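Side-chain contacts in separin (Saccharomyces cerevisiae, PDB 5U1T), which cleaves the MCD1/SCC1 subunit of cohesin as a caspase-like cysteine protease at the onset of anaphase, and is held inactive by securin for most of the cell cycle: residues T1455-L1460 against Q1476-K1481; M1414-N1419 against G1431-I1436. One frame throughout, in Å; residues are numbered along the deposited sequence.

Interaction 1: T1455-L1460 against Q1476-K1481; sequences TLLKML and QYVRSK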
# COMPACT_ATOMS: atom_id res chain seq x y z
N THR A 1455 37.12 -3.22 22.98
CA THR A 1455 38.04 -3.20 24.11
C THR A 1455 37.44 -2.43 25.29
O THR A 1455 37.72 -2.75 26.45
CB THR A 1455 39.43 -2.61 23.73
OG1 THR A 1455 39.29 -1.27 23.24
CG2 THR A 1455 40.10 -3.45 22.65
N LEU A 1456 36.60 -1.43 25.04
CA LEU A 1456 36.02 -0.76 26.20
C LEU A 1456 34.72 -1.46 26.60
O LEU A 1456 34.27 -1.32 27.73
CB LEU A 1456 35.82 0.74 25.97
CG LEU A 1456 35.21 1.32 24.70
CD1 LEU A 1456 33.87 0.72 24.49
CD2 LEU A 1456 35.11 2.83 24.81
N LEU A 1457 34.14 -2.22 25.68
CA LEU A 1457 33.02 -3.07 26.07
C LEU A 1457 33.52 -4.11 27.08
O LEU A 1457 32.82 -4.45 28.03
CB LEU A 1457 32.39 -3.74 24.86
CG LEU A 1457 31.38 -2.84 24.14
CD1 LEU A 1457 30.72 -3.58 23.01
CD2 LEU A 1457 30.33 -2.32 25.09
N LYS A 1458 34.74 -4.60 26.88
CA LYS A 1458 35.31 -5.56 27.82
C LYS A 1458 35.82 -4.77 29.01
O LYS A 1458 35.74 -5.24 30.14
CB LYS A 1458 36.40 -6.44 27.15
CG LYS A 1458 37.89 -6.05 27.33
CD LYS A 1458 38.80 -6.97 26.48
CE LYS A 1458 38.17 -7.21 25.09
NZ LYS A 1458 39.03 -7.88 24.03
N MET A 1459 36.30 -3.56 28.78
CA MET A 1459 36.69 -2.70 29.89
C MET A 1459 35.53 -2.51 30.86
O MET A 1459 35.69 -2.67 32.06
CB MET A 1459 37.15 -1.33 29.40
CG MET A 1459 38.62 -1.23 29.09
SD MET A 1459 39.01 0.49 28.73
CE MET A 1459 40.78 0.49 29.02
N LEU A 1460 34.37 -2.18 30.32
CA LEU A 1460 33.21 -1.87 31.15
C LEU A 1460 32.75 -3.07 31.96
O LEU A 1460 32.45 -2.93 33.15
CB LEU A 1460 32.05 -1.37 30.30
CG LEU A 1460 32.29 -0.00 29.68
CD1 LEU A 1460 31.29 0.25 28.55
CD2 LEU A 1460 32.22 1.07 30.75
N GLN A 1476 31.34 7.97 20.84
CA GLN A 1476 32.03 7.96 19.57
C GLN A 1476 32.89 6.69 19.39
O GLN A 1476 33.42 6.45 18.30
CB GLN A 1476 32.89 9.23 19.45
CG GLN A 1476 33.97 9.39 20.52
CD GLN A 1476 33.50 10.12 21.78
OE1 GLN A 1476 32.53 9.73 22.42
NE2 GLN A 1476 34.20 11.19 22.13
N TYR A 1477 33.00 5.88 20.44
CA TYR A 1477 33.79 4.64 20.38
C TYR A 1477 32.97 3.40 20.71
O TYR A 1477 33.47 2.29 20.62
CB TYR A 1477 34.99 4.72 21.34
CG TYR A 1477 35.76 6.02 21.27
CD1 TYR A 1477 36.24 6.50 20.06
CD2 TYR A 1477 35.96 6.78 22.40
CE1 TYR A 1477 36.93 7.70 19.99
CE2 TYR A 1477 36.64 7.97 22.35
CZ TYR A 1477 37.12 8.43 21.14
OH TYR A 1477 37.80 9.62 21.10
N VAL A 1478 31.71 3.56 21.12
CA VAL A 1478 30.87 2.41 21.42
C VAL A 1478 29.41 2.80 21.40
O VAL A 1478 29.03 3.83 21.95
CB VAL A 1478 31.22 1.79 22.78
CG1 VAL A 1478 31.14 2.83 23.88
CG2 VAL A 1478 30.33 0.60 23.08
N ARG A 1479 28.60 1.99 20.74
CA ARG A 1479 27.21 2.33 20.50
C ARG A 1479 26.37 2.21 21.76
O ARG A 1479 26.66 1.39 22.63
CB ARG A 1479 26.64 1.43 19.41
CG ARG A 1479 27.29 1.62 18.06
CD ARG A 1479 26.87 0.52 17.12
NE ARG A 1479 27.60 -0.72 17.37
CZ ARG A 1479 27.20 -1.90 16.92
NH1 ARG A 1479 27.91 -3.00 17.16
NH2 ARG A 1479 26.07 -1.98 16.22
N SER A 1480 25.32 3.03 21.83
CA SER A 1480 24.36 3.02 22.93
C SER A 1480 23.85 1.59 23.15
O SER A 1480 23.68 1.14 24.28
CB SER A 1480 23.19 3.98 22.64
OG SER A 1480 23.62 5.29 22.26
N LYS A 1481 23.64 0.88 22.05
CA LYS A 1481 23.01 -0.44 22.01
C LYS A 1481 23.70 -1.52 22.81
O LYS A 1481 23.05 -2.33 23.46
CB LYS A 1481 22.90 -0.90 20.56
CG LYS A 1481 22.33 0.16 19.65
CD LYS A 1481 20.82 0.02 19.52
CE LYS A 1481 20.43 -1.34 18.91
NZ LYS A 1481 18.96 -1.42 18.63
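Val1478 stands between two leucines of helix 1453-1461: Leu1456 meets its CB and CG1, Leu1457 its CG2. Leu1456 crosses it at a slant, with CD1 3.3 Å from Val1478 CB, while CD2 reaches past the valine to Tyr1477 CB at 4.0 Å. Here the leucine crosses the tyrosine at about a right angle, touching only the root of the side chain, because the phenol is directed to the sheet side, against Pro1451 and Tyr1468. Leu1457 takes the other branch, its CD2 3.5 Å from Val1478 CG2. Its own CB does not point at the loop; with CG anti to the carbonyl carbon (chi1 -83°), the isobutyl end swings across. A forked leucine suits the position facing both Val1478 and Tyr1477, since its two methyls can serve two neighbouring residues. With an alanine at the Leu1456 position, both methyls are gone, and Val1478 CG1 and Tyr1477 CB would probably face a gap on the helix side. The contact joins helix 1453-1461 to the loop following strand 1465-1469 in the caspase-like peptidase domain. No hydrogen bond crosses it, so hydrophobic burial and fit of shape hold loop and helix together here.

Interaction 2: M1414-N1419 against G1431-I1436; sequences MILNPN and GMFQKI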
# COMPACT_ATOMS: atom_id res chain seq x y z
N MET A 1414 41.22 2.58 32.38
CA MET A 1414 41.26 4.02 32.18
C MET A 1414 41.48 4.38 30.74
O MET A 1414 42.14 3.65 29.99
CB MET A 1414 42.34 4.65 33.03
CG MET A 1414 43.44 3.70 33.36
SD MET A 1414 44.32 4.27 34.81
CE MET A 1414 42.93 4.90 35.75
N ILE A 1415 40.92 5.52 30.36
CA ILE A 1415 41.06 6.06 29.02
C ILE A 1415 41.44 7.53 29.18
O ILE A 1415 40.82 8.25 29.95
CB ILE A 1415 39.76 5.88 28.22
CG1 ILE A 1415 39.40 4.40 28.14
CG2 ILE A 1415 39.89 6.49 26.84
CD1 ILE A 1415 38.08 4.12 27.50
N LEU A 1416 42.47 7.97 28.48
CA LEU A 1416 42.97 9.33 28.68
C LEU A 1416 43.24 10.03 27.35
O LEU A 1416 44.11 9.60 26.60
CB LEU A 1416 44.25 9.30 29.52
CG LEU A 1416 44.82 10.66 29.92
CD1 LEU A 1416 43.75 11.47 30.61
CD2 LEU A 1416 46.03 10.47 30.83
N ASN A 1417 42.49 11.10 27.08
CA ASN A 1417 42.70 11.91 25.87
C ASN A 1417 42.61 11.04 24.60
O ASN A 1417 43.54 11.01 23.80
CB ASN A 1417 44.06 12.63 25.95
CG ASN A 1417 44.31 13.60 24.80
OD1 ASN A 1417 43.39 14.04 24.13
ND2 ASN A 1417 45.58 13.93 24.58
N PRO A 1418 41.47 10.36 24.41
CA PRO A 1418 41.36 9.35 23.34
C PRO A 1418 41.43 9.97 21.96
O PRO A 1418 41.20 9.28 20.98
CB PRO A 1418 39.97 8.73 23.56
CG PRO A 1418 39.44 9.32 24.83
CD PRO A 1418 40.16 10.62 25.03
N ASN A 1419 41.75 11.25 21.88
CA ASN A 1419 41.63 11.96 20.62
C ASN A 1419 42.68 13.05 20.49
O ASN A 1419 42.61 13.88 19.58
CB ASN A 1419 40.22 12.55 20.51
CG ASN A 1419 39.83 12.89 19.08
OD1 ASN A 1419 39.30 12.05 18.34
ND2 ASN A 1419 40.08 14.14 18.69
N GLY A 1431 51.09 10.62 34.58
CA GLY A 1431 51.80 10.09 35.72
C GLY A 1431 51.11 9.00 36.52
O GLY A 1431 51.54 7.85 36.49
N MET A 1432 50.04 9.36 37.23
CA MET A 1432 49.34 8.42 38.12
C MET A 1432 48.73 7.21 37.39
O MET A 1432 48.78 6.09 37.89
CB MET A 1432 48.25 9.14 38.91
CG MET A 1432 47.25 8.21 39.59
SD MET A 1432 45.84 9.09 40.28
CE MET A 1432 46.56 9.75 41.78
N PHE A 1433 48.18 7.43 36.20
CA PHE A 1433 47.50 6.35 35.48
C PHE A 1433 48.49 5.27 35.05
O PHE A 1433 48.25 4.08 35.27
CB PHE A 1433 46.75 6.89 34.25
CG PHE A 1433 45.43 7.54 34.59
CD1 PHE A 1433 45.04 7.73 35.92
CD2 PHE A 1433 44.57 7.96 33.58
CE1 PHE A 1433 43.82 8.33 36.23
CE2 PHE A 1433 43.35 8.56 33.90
CZ PHE A 1433 42.98 8.75 35.22
N GLN A 1434 49.60 5.67 34.45
CA GLN A 1434 50.59 4.71 33.96
C GLN A 1434 51.22 3.95 35.12
O GLN A 1434 51.75 2.85 34.94
CB GLN A 1434 51.67 5.42 33.15
CG GLN A 1434 52.62 6.23 34.02
CD GLN A 1434 53.68 6.97 33.23
OE1 GLN A 1434 53.54 7.17 32.01
NE2 GLN A 1434 54.75 7.40 33.91
N LYS A 1435 51.17 4.54 36.32
CA LYS A 1435 51.68 3.90 37.52
C LYS A 1435 50.73 2.81 37.99
O LYS A 1435 51.15 1.75 38.44
CB LYS A 1435 51.89 4.91 38.63
CG LYS A 1435 53.07 5.83 38.42
CD LYS A 1435 53.05 6.93 39.47
CE LYS A 1435 54.34 7.74 39.48
NZ LYS A 1435 54.21 8.92 40.39
N ILE A 1436 49.44 3.09 37.90
CA ILE A 1436 48.45 2.12 38.34
C ILE A 1436 48.44 0.87 37.45
O ILE A 1436 48.28 -0.23 37.96
CB ILE A 1436 47.06 2.76 38.42
CG1 ILE A 1436 46.99 3.64 39.68
CG2 ILE A 1436 46.00 1.69 38.49
CD1 ILE A 1436 45.76 4.51 39.81
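Met1414 lays its thioether end over one face of the Phe1433 ring, and the two side chains carry most of the contact. Its CE methyl sits above the middle of the ring, 3.6 Å from the Phe1433 centroid and 14° off the normal, a CH-pi contact. The sulfur lies nearer the root of the phenylalanine, with Met1414 SD 3.5 Å from Phe1433 CG, which makes this a Met-aromatic contact over the face as well. The bend at chi3 (37°) folds CE back across the ring instead of letting the chain run on past it. Flexible and polarisable, methionine suits a place where a flat aromatic surface has to be followed. Ile1415, next in the strand, points the other way, as the alternation of a beta strand requires.

The strand and helix belong to the beta-alpha-beta crossover formed by strand 1412-1416, helix 1423-1436 and strand 1444-1447, in which the helix packs on the parallel part of the mixed sheet. Phe1433 is the residue by which this stretch of the helix reaches the strand: its CB points at the sheet, and CG anti to the carbonyl carbon (chi1 -78°) carries the ring inward, where it also touches Val1467.

Leu1416 returns to the helix side. Its CD2 approaches the ring obliquely, 4.0 Å from Phe1433 CD2, and the branched chain also packs on Met1447 and Ile1469 of the neighbouring strands. The strand ends with Leu1416; Asn1417 follows in the loop with a positive phi, which asparagine tolerates well. The amide turns to polar work: Asn1417 OD1 accepts a hydrogen bond from Leu1422 N, just ahead of helix 1423-1436.

Along the chain the two contacts come in series, interaction 2 closing before interaction 1 opens, with their centres about 17 Å apart. Both belong to the C50 peptidase region and flank the same mixed sheet, in which strand 1412-1416 lies between 1444-1447 and 1465-1469. Strand 1412-1416 links them directly: Met1459 SD packs 3.9 Å from Ile1415 CD1, on the strand residue that points away from helix 1423-1436, and Tyr1477 OH lies 3.4 Å from Pro1418 CB. Helix 1423-1436 and helix 1453-1461 therefore pack on opposite faces of strand 1412-1416. Tyr1477's side chain is about 12 Å from that of Cys1497, the probable nucleophile, whereas interaction 2 lies away from the active site.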